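Local coordinates for protein peroxisomal acyl-CoA oxidase 1A (PDB 2FON) that probably oxidises acyl-CoA substrates in the peroxisome, using a bound FAD cofactor, as a member of the acyl-CoA oxidase family, at residues D113-T118 / Y253-N258. Residues are numbered along the deposited sequence; the frame is centred on the assembly and turned at random.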
# COMPACT_ATOMS: atom_id res chain seq x y z
N ASP B 113 -22.52 0.48 3.59
CA ASP B 113 -21.09 0.59 3.32
C ASP B 113 -20.32 1.47 4.27
O ASP B 113 -19.57 2.30 3.85
CB ASP B 113 -20.88 1.06 1.88
CG ASP B 113 -19.41 0.99 1.42
OD1 ASP B 113 -18.68 0.01 1.74
OD2 ASP B 113 -18.99 1.90 0.68
N GLU B 114 -20.48 1.28 5.57
CA GLU B 114 -19.80 2.10 6.55
C GLU B 114 -19.43 1.25 7.76
O GLU B 114 -20.33 0.70 8.41
CB GLU B 114 -20.80 3.17 6.97
CG GLU B 114 -20.47 3.95 8.23
CD GLU B 114 -21.17 5.32 8.22
OE1 GLU B 114 -22.09 5.51 7.37
OE2 GLU B 114 -20.78 6.20 9.08
N PRO B 115 -18.15 1.14 8.10
CA PRO B 115 -17.90 0.33 9.29
C PRO B 115 -18.64 0.93 10.50
O PRO B 115 -18.69 2.15 10.67
CB PRO B 115 -16.37 0.46 9.49
CG PRO B 115 -15.82 0.84 8.13
CD PRO B 115 -16.91 1.73 7.55
N ALA B 116 -19.25 0.08 11.33
CA ALA B 116 -19.94 0.53 12.53
C ALA B 116 -20.16 -0.67 13.42
O ALA B 116 -20.09 -1.81 12.94
CB ALA B 116 -21.30 1.13 12.16
N PHE B 117 -20.48 -0.43 14.68
CA PHE B 117 -20.74 -1.47 15.69
C PHE B 117 -21.66 -2.60 15.21
O PHE B 117 -21.40 -3.78 15.50
CB PHE B 117 -21.33 -0.85 16.97
CG PHE B 117 -22.70 -0.27 16.80
CD1 PHE B 117 -23.84 -0.99 17.24
CD2 PHE B 117 -22.88 0.96 16.18
CE1 PHE B 117 -25.13 -0.49 17.09
CE2 PHE B 117 -24.21 1.47 16.01
CZ PHE B 117 -25.32 0.74 16.47
N THR B 118 -22.73 -2.27 14.48
CA THR B 118 -23.63 -3.30 14.01
C THR B 118 -22.88 -4.51 13.35
O THR B 118 -23.24 -5.68 13.52
CB THR B 118 -24.81 -2.70 13.13
OG1 THR B 118 -24.30 -1.77 12.18
CG2 THR B 118 -25.79 -1.98 14.00
N TYR B 253 -12.38 3.50 8.97
CA TYR B 253 -12.82 2.83 10.22
C TYR B 253 -13.06 3.83 11.32
O TYR B 253 -13.47 3.47 12.40
CB TYR B 253 -11.82 1.80 10.69
CG TYR B 253 -12.23 0.41 10.47
CD1 TYR B 253 -12.01 -0.20 9.25
CD2 TYR B 253 -12.80 -0.33 11.50
CE1 TYR B 253 -12.40 -1.52 9.02
CE2 TYR B 253 -13.18 -1.64 11.31
CZ TYR B 253 -12.98 -2.23 10.07
OH TYR B 253 -13.38 -3.55 9.86
N ASN B 254 -12.80 5.10 11.06
CA ASN B 254 -13.02 6.15 12.05
C ASN B 254 -14.46 6.31 12.48
O ASN B 254 -14.75 6.92 13.47
CB ASN B 254 -12.34 7.46 11.59
CG ASN B 254 -10.84 7.29 11.53
OD1 ASN B 254 -10.21 7.03 12.56
ND2 ASN B 254 -10.27 7.31 10.32
N SER B 255 -15.36 5.73 11.73
CA SER B 255 -16.75 5.68 12.10
C SER B 255 -16.99 4.50 12.99
O SER B 255 -18.08 4.33 13.48
CB SER B 255 -17.59 5.51 10.85
OG SER B 255 -17.27 4.30 10.21
N MET B 256 -15.98 3.67 13.20
CA MET B 256 -16.09 2.50 14.09
C MET B 256 -15.46 2.87 15.46
O MET B 256 -14.33 3.43 15.52
CB MET B 256 -15.40 1.26 13.45
CG MET B 256 -15.26 0.06 14.32
SD MET B 256 -16.82 -0.84 14.43
CE MET B 256 -16.82 -1.85 12.90
N ASP B 257 -16.18 2.59 16.53
CA ASP B 257 -15.65 2.90 17.85
C ASP B 257 -14.83 1.76 18.47
O ASP B 257 -15.33 1.09 19.37
CB ASP B 257 -16.76 3.36 18.84
CG ASP B 257 -17.99 2.41 18.88
OD1 ASP B 257 -18.53 1.96 17.81
OD2 ASP B 257 -18.43 2.11 20.02
N ASN B 258 -13.61 1.54 17.99
CA ASN B 258 -12.75 0.50 18.50
C ASN B 258 -12.29 0.85 19.94
O ASN B 258 -11.83 1.95 20.24
CB ASN B 258 -11.55 0.32 17.58
CG ASN B 258 -11.93 -0.12 16.17
OD1 ASN B 258 -12.18 0.73 15.28
ND2 ASN B 258 -12.02 -1.44 15.96
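Ser255 donates the one hydrogen bond across this contact, OG to Pro115 O, 2.6 Å. The C=O...donor angle is 140°, and the donor OG sits 19° out of the carbonyl plane. OG lies between the backbone N and the carbonyl carbon of its own residue, and this chi1 of 62° brings it onto Pro115 O. The packed part centres on Pro115. Its CB stands almost straight over the Tyr253 ring, 4.1 Å from the centroid, a CH-pi contact. Met256 closes in beside it. That chain bends at chi2 and chi3, which sets CE against the backbone N and O of Ala116, and 4.1 Å from Pro115 CB. The Glu114 side is more open. Glu114 OE2 lies 3.7 Å from Ser255 CB, but its hydrogen bond goes to Thr84, and OE1 forms a salt bridge with Lys87. Asp257 OD1 touches Phe117 CB lightly at 4.1 Å, still buried, while OD2 accepts from the backbone N of Lys200 and Val201. With an alanine at Ser255 the loops would probably lose their single polar tie, and Pro115 O its donor from this segment. Tyr253 also touches the FAD and packs on Tyr423 of the second subunit. Tyr253 and Asn258 belong to the FAD pocket. One polar tie beside an apolar proline-tyrosine-methionine cluster is thus consistent with the loop between helices 102-112 and 118-132 backing that pocket wall.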